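Local structure of TsrE (Streptomyces laurentii, 7CWW) at residues D140-H152 against P223-V237. The protein is probably a cyclase that acts in the biosynthesis of a thiopeptide antibiotic. Sequence-based numbering, arbitrary orientation.
Sequences DFLVCTGVMLAPH and PELAREWLVRLRDYV
F141 lays the CD1 edge of its ring over one face of the W229 indole in an edge-to-face pair, planes at 50° and 4.9 Å between the centroids of the F141 ring and the five-membered ring of W229. The pair belongs to a buried helix-helix packing: the 140-149 part of helix 131-149 crosses the 224-237 part of helix 224-245 at -37°, the axes of these segments approaching to 9.1 Å. Small residues let helices come close, and here A226 sets its CB against CA and CB of F141, where the backbones lie only 4.7 Å apart (CA to CA). A chi1 of 78° sets CG of F141 between the backbone N and the carbonyl carbon, which turns CD1 onto the indole; H323 adds an edge-to-face contact with F141 and stacks on W229. The indole N-H is satisfied at the ring edge: W229 NE1 donates nearly in plane to T145 OG1 (2.8 Å), and this hydroxyl in turn donates to F141 O, so two bonds tie the tryptophan to the facing backbone. F141 O accepts from T145 N and OG1, from opposite faces of its carbonyl plane. Further along, L230 presses CD1 against C144 CB at a tight 3.4 Å. The bent M148 chain brings CE to L233 CD2 and SD to R234 CB. L149, which also touches the bound polyether, meets V237 CG2, while V237 CG1 makes a CH-pi contact over one face of the H152 imidazole, 4.0 Å from its centroid.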
ATOM      1  N   ASP A 140      12.370   1.858  -1.728  1.00 31.73           N
ATOM      2  CA  ASP A 140      13.055   1.374  -0.530  1.00 27.33           C
ATOM      3  C   ASP A 140      12.101   0.643   0.408  1.00 29.67           C
ATOM      4  O   ASP A 140      12.382  -0.482   0.840  1.00 28.08           O
ATOM      5  CB  ASP A 140      13.712   2.536   0.214  1.00 27.94           C
ATOM      6  CG  ASP A 140      14.987   3.024  -0.453  1.00 35.32           C
ATOM      7  OD1 ASP A 140      15.429   2.412  -1.450  1.00 37.25           O
ATOM      8  OD2 ASP A 140      15.529   4.046   0.016  1.00 39.49           O
ATOM      9  N   PHE A 141      10.979   1.274   0.777  1.00 26.52           N
ATOM     10  CA  PHE A 141      10.183   0.618   1.812  1.00 26.69           C
ATOM     11  C   PHE A 141       9.366  -0.539   1.255  1.00 27.79           C
ATOM     12  O   PHE A 141       9.090  -1.496   1.988  1.00 28.08           O
ATOM     13  CB  PHE A 141       9.332   1.644   2.590  1.00 28.56           C
ATOM     14  CG  PHE A 141       8.055   2.127   1.894  1.00 29.07           C
ATOM     15  CD1 PHE A 141       6.903   1.349   1.867  1.00 24.88           C
ATOM     16  CD2 PHE A 141       7.983   3.419   1.395  1.00 27.40           C
ATOM     17  CE1 PHE A 141       5.717   1.832   1.278  1.00 23.35           C
ATOM     18  CE2 PHE A 141       6.801   3.908   0.795  1.00 29.90           C
ATOM     19  CZ  PHE A 141       5.676   3.103   0.740  1.00 28.51           C
ATOM     20  N   LEU A 142       9.022  -0.511  -0.036  1.00 24.66           N
ATOM     21  CA  LEU A 142       8.323  -1.646  -0.626  1.00 24.83           C
ATOM     22  C   LEU A 142       9.224  -2.878  -0.680  1.00 24.37           C
ATOM     23  O   LEU A 142       8.799  -3.984  -0.322  1.00 25.51           O
ATOM     24  CB  LEU A 142       7.819  -1.287  -2.028  1.00 24.02           C
ATOM     25  CG  LEU A 142       6.664  -0.293  -2.080  1.00 27.30           C
ATOM     26  CD1 LEU A 142       6.388   0.032  -3.538  1.00 25.30           C
ATOM     27  CD2 LEU A 142       5.408  -0.845  -1.354  1.00 23.47           C
ATOM     28  N   VAL A 143      10.471  -2.715  -1.133  1.00 23.22           N
ATOM     29  CA  VAL A 143      11.382  -3.866  -1.175  1.00 23.55           C
ATOM     30  C   VAL A 143      11.537  -4.462   0.220  1.00 28.51           C
ATOM     31  O   VAL A 143      11.371  -5.675   0.432  1.00 26.38           O
ATOM     32  CB  VAL A 143      12.745  -3.458  -1.767  1.00 27.32           C
ATOM     33  CG1 VAL A 143      13.786  -4.527  -1.492  1.00 26.13           C
ATOM     34  CG2 VAL A 143      12.637  -3.202  -3.282  1.00 28.12           C
ATOM     35  N   CYS A 144      11.852  -3.608   1.197  1.00 27.40           N
ATOM     36  CA  CYS A 144      12.028  -4.051   2.570  1.00 24.60           C
ATOM     37  C   CYS A 144      10.766  -4.669   3.163  1.00 26.30           C
ATOM     38  O   CYS A 144      10.866  -5.611   3.957  1.00 25.20           O
ATOM     39  CB  CYS A 144      12.482  -2.857   3.406  1.00 30.54           C
ATOM     40  SG  CYS A 144      14.151  -2.345   2.903  1.00 29.84           S
ATOM     41  N   THR A 145       9.578  -4.166   2.800  1.00 21.32           N
ATOM     42  CA  THR A 145       8.363  -4.739   3.374  1.00 23.13           C
ATOM     43  C   THR A 145       8.185  -6.200   2.964  1.00 26.50           C
ATOM     44  O   THR A 145       7.806  -7.046   3.787  1.00 26.46           O
ATOM     45  CB  THR A 145       7.151  -3.905   2.965  1.00 25.96           C
ATOM     46  OG1 THR A 145       7.249  -2.620   3.584  1.00 24.48           O
ATOM     47  CG2 THR A 145       5.847  -4.567   3.425  1.00 21.30           C
ATOM     48  N   GLY A 146       8.456  -6.518   1.697  1.00 26.17           N
ATOM     49  CA  GLY A 146       8.338  -7.899   1.250  1.00 28.49           C
ATOM     50  C   GLY A 146       9.292  -8.847   1.961  1.00 28.65           C
ATOM     51  O   GLY A 146       8.945 -10.005   2.208  1.00 28.87           O
ATOM     52  N   VAL A 147      10.489  -8.367   2.310  1.00 24.95           N
ATOM     53  CA  VAL A 147      11.457  -9.175   3.063  1.00 23.60           C
ATOM     54  C   VAL A 147      11.060  -9.274   4.532  1.00 28.34           C
ATOM     55  O   VAL A 147      11.191 -10.333   5.154  1.00 28.17           O
ATOM     56  CB  VAL A 147      12.865  -8.568   2.904  1.00 24.57           C
ATOM     57  CG1 VAL A 147      13.910  -9.395   3.693  1.00 23.06           C
ATOM     58  CG2 VAL A 147      13.239  -8.483   1.417  1.00 24.75           C
ATOM     59  N   MET A 148      10.582  -8.171   5.111  1.00 27.08           N
ATOM     60  CA  MET A 148      10.251  -8.154   6.535  1.00 25.78           C
ATOM     61  C   MET A 148       9.077  -9.083   6.850  1.00 28.13           C
ATOM     62  O   MET A 148       9.070  -9.765   7.885  1.00 28.48           O
ATOM     63  CB  MET A 148       9.923  -6.717   6.972  1.00 25.21           C
ATOM     64  CG  MET A 148       9.603  -6.568   8.484  1.00 28.80           C
ATOM     65  SD  MET A 148       7.819  -6.843   8.836  1.00 33.65           S
ATOM     66  CE  MET A 148       7.130  -5.311   8.230  1.00 24.77           C
ATOM     67  N   LEU A 149       8.058  -9.089   6.000  1.00 27.35           N
ATOM     68  CA  LEU A 149       6.858  -9.865   6.292  1.00 30.24           C
ATOM     69  C   LEU A 149       7.056 -11.358   6.080  1.00 32.05           C
ATOM     70  O   LEU A 149       6.309 -12.153   6.667  1.00 28.05           O
ATOM     71  CB  LEU A 149       5.691  -9.380   5.428  1.00 25.90           C
ATOM     72  CG  LEU A 149       5.148  -7.977   5.741  1.00 29.82           C
ATOM     73  CD1 LEU A 149       4.141  -7.555   4.664  1.00 27.31           C
ATOM     74  CD2 LEU A 149       4.533  -7.926   7.143  1.00 28.56           C
ATOM     75  N   ALA A 150       8.059 -11.752   5.291  1.00 27.32           N
ATOM     76  CA  ALA A 150       8.230 -13.161   4.925  1.00 33.96           C
ATOM     77  C   ALA A 150       8.287 -14.111   6.117  1.00 32.13           C
ATOM     78  O   ALA A 150       7.594 -15.138   6.077  1.00 32.25           O
ATOM     79  CB  ALA A 150       9.475 -13.326   4.036  1.00 30.74           C
ATOM     80  N   PRO A 151       9.062 -13.861   7.185  1.00 32.29           N
ATOM     81  CA  PRO A 151       9.083 -14.831   8.298  1.00 31.40           C
ATOM     82  C   PRO A 151       7.768 -14.962   9.049  1.00 32.46           C
ATOM     83  O   PRO A 151       7.631 -15.904   9.838  1.00 34.21           O
ATOM     84  CB  PRO A 151      10.199 -14.309   9.226  1.00 32.71           C
ATOM     85  CG  PRO A 151      10.497 -12.919   8.776  1.00 32.91           C
ATOM     86  CD  PRO A 151      10.120 -12.838   7.333  1.00 35.16           C
ATOM     87  N   HIS A 152       6.799 -14.074   8.838  1.00 33.50           N
ATOM     88  CA  HIS A 152       5.511 -14.188   9.510  1.00 36.13           C
ATOM     89  C   HIS A 152       4.481 -14.947   8.675  1.00 42.51           C
ATOM     90  O   HIS A 152       3.343 -15.123   9.124  1.00 39.05           O
ATOM     91  CB  HIS A 152       5.001 -12.788   9.872  1.00 34.58           C
ATOM     92  CG  HIS A 152       6.001 -11.977  10.642  1.00 38.74           C
ATOM     93  ND1 HIS A 152       6.261 -12.192  11.978  1.00 41.51           N
ATOM     94  CD2 HIS A 152       6.843 -10.991  10.250  1.00 39.54           C
ATOM     95  CE1 HIS A 152       7.204 -11.360  12.382  1.00 41.89           C
ATOM     96  NE2 HIS A 152       7.572 -10.618  11.354  1.00 40.30           N
ATOM     97  N   PRO A 223      17.722   2.537   5.303  1.00 34.69           N
ATOM     98  CA  PRO A 223      17.477   3.988   5.255  1.00 38.37           C
ATOM     99  C   PRO A 223      16.420   4.426   6.262  1.00 33.72           C
ATOM    100  O   PRO A 223      15.424   3.732   6.485  1.00 28.93           O
ATOM    101  CB  PRO A 223      17.007   4.220   3.815  1.00 37.77           C
ATOM    102  CG  PRO A 223      17.676   3.134   3.036  1.00 41.45           C
ATOM    103  CD  PRO A 223      17.798   1.942   3.954  1.00 39.29           C
ATOM    104  N   GLU A 224      16.649   5.604   6.854  1.00 32.01           N
ATOM    105  CA  GLU A 224      15.902   6.056   8.029  1.00 37.71           C
ATOM    106  C   GLU A 224      14.391   6.009   7.817  1.00 34.78           C
ATOM    107  O   GLU A 224      13.651   5.560   8.701  1.00 29.49           O
ATOM    108  CB  GLU A 224      16.328   7.478   8.394  1.00 47.27           C
ATOM    109  CG  GLU A 224      15.623   8.049   9.614  1.00 67.63           C
ATOM    110  CD  GLU A 224      15.924   9.527   9.823  1.00 83.77           C
ATOM    111  OE1 GLU A 224      15.052  10.246  10.358  1.00 89.54           O
ATOM    112  OE2 GLU A 224      17.032   9.970   9.449  1.00 88.62           O
ATOM    113  N   LEU A 225      13.903   6.505   6.675  1.00 29.70           N
ATOM    114  CA  LEU A 225      12.456   6.530   6.473  1.00 32.32           C
ATOM    115  C   LEU A 225      11.899   5.118   6.325  1.00 31.19           C
ATOM    116  O   LEU A 225      10.823   4.805   6.852  1.00 30.58           O
ATOM    117  CB  LEU A 225      12.114   7.382   5.247  1.00 33.64           C
ATOM    118  CG  LEU A 225      12.352   8.888   5.389  1.00 36.71           C
ATOM    119  CD1 LEU A 225      12.121   9.634   4.068  1.00 35.15           C
ATOM    120  CD2 LEU A 225      11.447   9.438   6.485  1.00 34.23           C
ATOM    121  N   ALA A 226      12.599   4.261   5.581  1.00 28.64           N
ATOM    122  CA  ALA A 226      12.138   2.883   5.438  1.00 27.49           C
ATOM    123  C   ALA A 226      12.166   2.182   6.780  1.00 26.80           C
ATOM    124  O   ALA A 226      11.234   1.445   7.128  1.00 27.71           O
ATOM    125  CB  ALA A 226      13.001   2.128   4.424  1.00 25.06           C
ATOM    126  N   ARG A 227      13.231   2.418   7.555  1.00 27.85           N
ATOM    127  CA  ARG A 227      13.360   1.783   8.857  1.00 27.74           C
ATOM    128  C   ARG A 227      12.161   2.102   9.737  1.00 27.07           C
ATOM    129  O   ARG A 227      11.587   1.210  10.373  1.00 27.50           O
ATOM    130  CB  ARG A 227      14.658   2.237   9.527  1.00 28.54           C
ATOM    131  CG  ARG A 227      15.038   1.440  10.763  1.00 28.70           C
ATOM    132  CD  ARG A 227      16.338   1.993  11.383  1.00 26.82           C
ATOM    133  NE  ARG A 227      16.583   1.441  12.713  1.00 45.67           N
ATOM    134  CZ  ARG A 227      17.249   2.076  13.678  1.00 63.78           C
ATOM    135  NH1 ARG A 227      17.737   3.294  13.466  1.00 70.93           N
ATOM    136  NH2 ARG A 227      17.428   1.493  14.857  1.00 65.44           N
ATOM    137  N   GLU A 228      11.774   3.379   9.793  1.00 26.71           N
ATOM    138  CA  GLU A 228      10.636   3.771  10.628  1.00 29.24           C
ATOM    139  C   GLU A 228       9.353   3.113  10.137  1.00 30.34           C
ATOM    140  O   GLU A 228       8.545   2.632  10.945  1.00 28.54           O
ATOM    141  CB  GLU A 228      10.496   5.302  10.652  1.00 31.22           C
ATOM    142  CG  GLU A 228       9.405   5.854  11.579  1.00 38.42           C
ATOM    143  CD  GLU A 228       9.757   5.716  13.064  1.00 50.33           C
ATOM    144  OE1 GLU A 228      10.922   5.380  13.383  1.00 54.61           O
ATOM    145  OE2 GLU A 228       8.870   5.948  13.915  1.00 55.20           O
ATOM    146  N   TRP A 229       9.151   3.074   8.817  1.00 27.66           N
ATOM    147  CA  TRP A 229       8.008   2.344   8.274  1.00 26.68           C
ATOM    148  C   TRP A 229       8.032   0.887   8.711  1.00 31.23           C
ATOM    149  O   TRP A 229       7.020   0.356   9.189  1.00 28.24           O
ATOM    150  CB  TRP A 229       7.987   2.422   6.748  1.00 26.81           C
ATOM    151  CG  TRP A 229       7.056   1.387   6.160  1.00 29.73           C
ATOM    152  CD1 TRP A 229       7.406   0.201   5.573  1.00 26.34           C
ATOM    153  CD2 TRP A 229       5.615   1.448   6.114  1.00 26.20           C
ATOM    154  NE1 TRP A 229       6.269  -0.474   5.165  1.00 29.25           N
ATOM    155  CE2 TRP A 229       5.162   0.262   5.500  1.00 28.19           C
ATOM    156  CE3 TRP A 229       4.667   2.377   6.566  1.00 25.14           C
ATOM    157  CZ2 TRP A 229       3.795  -0.004   5.282  1.00 26.07           C
ATOM    158  CZ3 TRP A 229       3.311   2.105   6.361  1.00 28.55           C
ATOM    159  CH2 TRP A 229       2.894   0.921   5.716  1.00 27.43           C
ATOM    160  N   LEU A 230       9.191   0.218   8.556  1.00 23.46           N
ATOM    161  CA  LEU A 230       9.257  -1.218   8.822  1.00 23.14           C
ATOM    162  C   LEU A 230       8.983  -1.526  10.285  1.00 27.23           C
ATOM    163  O   LEU A 230       8.226  -2.456  10.588  1.00 27.23           O
ATOM    164  CB  LEU A 230      10.632  -1.783   8.426  1.00 24.09           C
ATOM    165  CG  LEU A 230      10.899  -1.661   6.925  1.00 27.78           C
ATOM    166  CD1 LEU A 230      12.397  -1.709   6.635  1.00 25.58           C
ATOM    167  CD2 LEU A 230      10.119  -2.714   6.119  1.00 25.58           C
ATOM    168  N   VAL A 231       9.599  -0.778  11.211  1.00 24.93           N
ATOM    169  CA  VAL A 231       9.445  -1.124  12.623  1.00 29.18           C
ATOM    170  C   VAL A 231       7.997  -0.905  13.063  1.00 26.63           C
ATOM    171  O   VAL A 231       7.449  -1.691  13.846  1.00 28.35           O
ATOM    172  CB  VAL A 231      10.451  -0.354  13.514  1.00 40.99           C
ATOM    173  CG1 VAL A 231      11.894  -0.719  13.133  1.00 43.35           C
ATOM    174  CG2 VAL A 231      10.251   1.148  13.424  1.00 54.98           C
ATOM    175  N   ARG A 232       7.353   0.151  12.562  1.00 27.14           N
ATOM    176  CA  ARG A 232       5.959   0.389  12.929  1.00 28.43           C
ATOM    177  C   ARG A 232       5.041  -0.691  12.360  1.00 22.79           C
ATOM    178  O   ARG A 232       4.209  -1.248  13.082  1.00 28.08           O
ATOM    179  CB  ARG A 232       5.541   1.778  12.470  1.00 29.51           C
ATOM    180  CG  ARG A 232       6.257   2.859  13.259  1.00 34.23           C
ATOM    181  CD  ARG A 232       5.496   4.163  13.266  1.00 30.83           C
ATOM    182  NE  ARG A 232       6.226   5.156  14.046  1.00 32.02           N
ATOM    183  CZ  ARG A 232       5.940   5.492  15.300  1.00 37.47           C
ATOM    184  NH1 ARG A 232       4.923   4.918  15.935  1.00 34.83           N
ATOM    185  NH2 ARG A 232       6.682   6.403  15.922  1.00 38.36           N
ATOM    186  N   LEU A 233       5.185  -1.018  11.073  1.00 25.23           N
ATOM    187  CA  LEU A 233       4.352  -2.090  10.523  1.00 27.31           C
ATOM    188  C   LEU A 233       4.618  -3.399  11.244  1.00 23.91           C
ATOM    189  O   LEU A 233       3.687  -4.138  11.581  1.00 26.03           O
ATOM    190  CB  LEU A 233       4.588  -2.255   9.020  1.00 25.94           C
ATOM    191  CG  LEU A 233       3.695  -3.272   8.297  1.00 27.69           C
ATOM    192  CD1 LEU A 233       2.182  -2.890   8.326  1.00 23.09           C
ATOM    193  CD2 LEU A 233       4.171  -3.471   6.845  1.00 24.03           C
ATOM    194  N   ARG A 234       5.891  -3.696  11.515  1.00 24.70           N
ATOM    195  CA  ARG A 234       6.220  -4.953  12.175  1.00 24.64           C
ATOM    196  C   ARG A 234       5.659  -5.007  13.592  1.00 29.37           C
ATOM    197  O   ARG A 234       5.255  -6.080  14.055  1.00 30.65           O
ATOM    198  CB  ARG A 234       7.735  -5.148  12.170  1.00 27.64           C
ATOM    199  CG  ARG A 234       8.198  -6.471  12.757  1.00 31.91           C
ATOM    200  CD  ARG A 234       9.719  -6.535  12.727  1.00 28.96           C
ATOM    201  NE  ARG A 234      10.336  -5.593  13.664  1.00 28.50           N
ATOM    202  CZ  ARG A 234      11.643  -5.337  13.710  1.00 33.11           C
ATOM    203  NH1 ARG A 234      12.467  -5.928  12.853  1.00 27.77           N
ATOM    204  NH2 ARG A 234      12.134  -4.500  14.614  1.00 28.34           N
ATOM    205  N   ASP A 235       5.612  -3.867  14.285  1.00 32.49           N
ATOM    206  CA  ASP A 235       4.978  -3.802  15.605  1.00 31.88           C
ATOM    207  C   ASP A 235       3.503  -4.182  15.543  1.00 32.66           C
ATOM    208  O   ASP A 235       2.941  -4.664  16.531  1.00 31.48           O
ATOM    209  CB  ASP A 235       5.095  -2.390  16.180  1.00 33.20           C
ATOM    210  CG  ASP A 235       6.467  -2.088  16.749  1.00 47.10           C
ATOM    211  OD1 ASP A 235       7.261  -3.028  16.952  1.00 47.31           O
ATOM    212  OD2 ASP A 235       6.742  -0.892  16.987  1.00 49.63           O
ATOM    213  N   TYR A 236       2.847  -3.934  14.408  1.00 24.02           N
ATOM    214  CA  TYR A 236       1.432  -4.251  14.262  1.00 28.18           C
ATOM    215  C   TYR A 236       1.168  -5.696  13.870  1.00 32.58           C
ATOM    216  O   TYR A 236       0.026  -6.151  13.991  1.00 34.02           O
ATOM    217  CB  TYR A 236       0.790  -3.330  13.211  1.00 25.58           C
ATOM    218  CG  TYR A 236       0.288  -2.050  13.834  1.00 26.96           C
ATOM    219  CD1 TYR A 236       1.181  -1.116  14.353  1.00 27.73           C
ATOM    220  CD2 TYR A 236      -1.073  -1.789  13.946  1.00 26.70           C
ATOM    221  CE1 TYR A 236       0.731   0.064  14.950  1.00 30.70           C
ATOM    222  CE2 TYR A 236      -1.530  -0.607  14.541  1.00 27.10           C
ATOM    223  CZ  TYR A 236      -0.621   0.300  15.046  1.00 30.02           C
ATOM    224  OH  TYR A 236      -1.059   1.461  15.639  1.00 31.06           O
ATOM    225  N   VAL A 237       2.180  -6.424  13.392  1.00 33.86           N
ATOM    226  CA  VAL A 237       1.951  -7.795  12.930  1.00 32.44           C
ATOM    227  C   VAL A 237       1.310  -8.689  14.001  1.00 33.26           C
ATOM    228  O   VAL A 237       0.372  -9.421  13.681  1.00 35.84           O
ATOM    229  CB  VAL A 237       3.256  -8.387  12.370  1.00 35.54           C
ATOM    230  CG1 VAL A 237       3.128  -9.891  12.183  1.00 35.86           C
ATOM    231  CG2 VAL A 237       3.618  -7.677  11.046  1.00 30.86           C
TER
HETATM  232  O   HOH W   1      14.068   5.436   2.801  1.00 34.56           O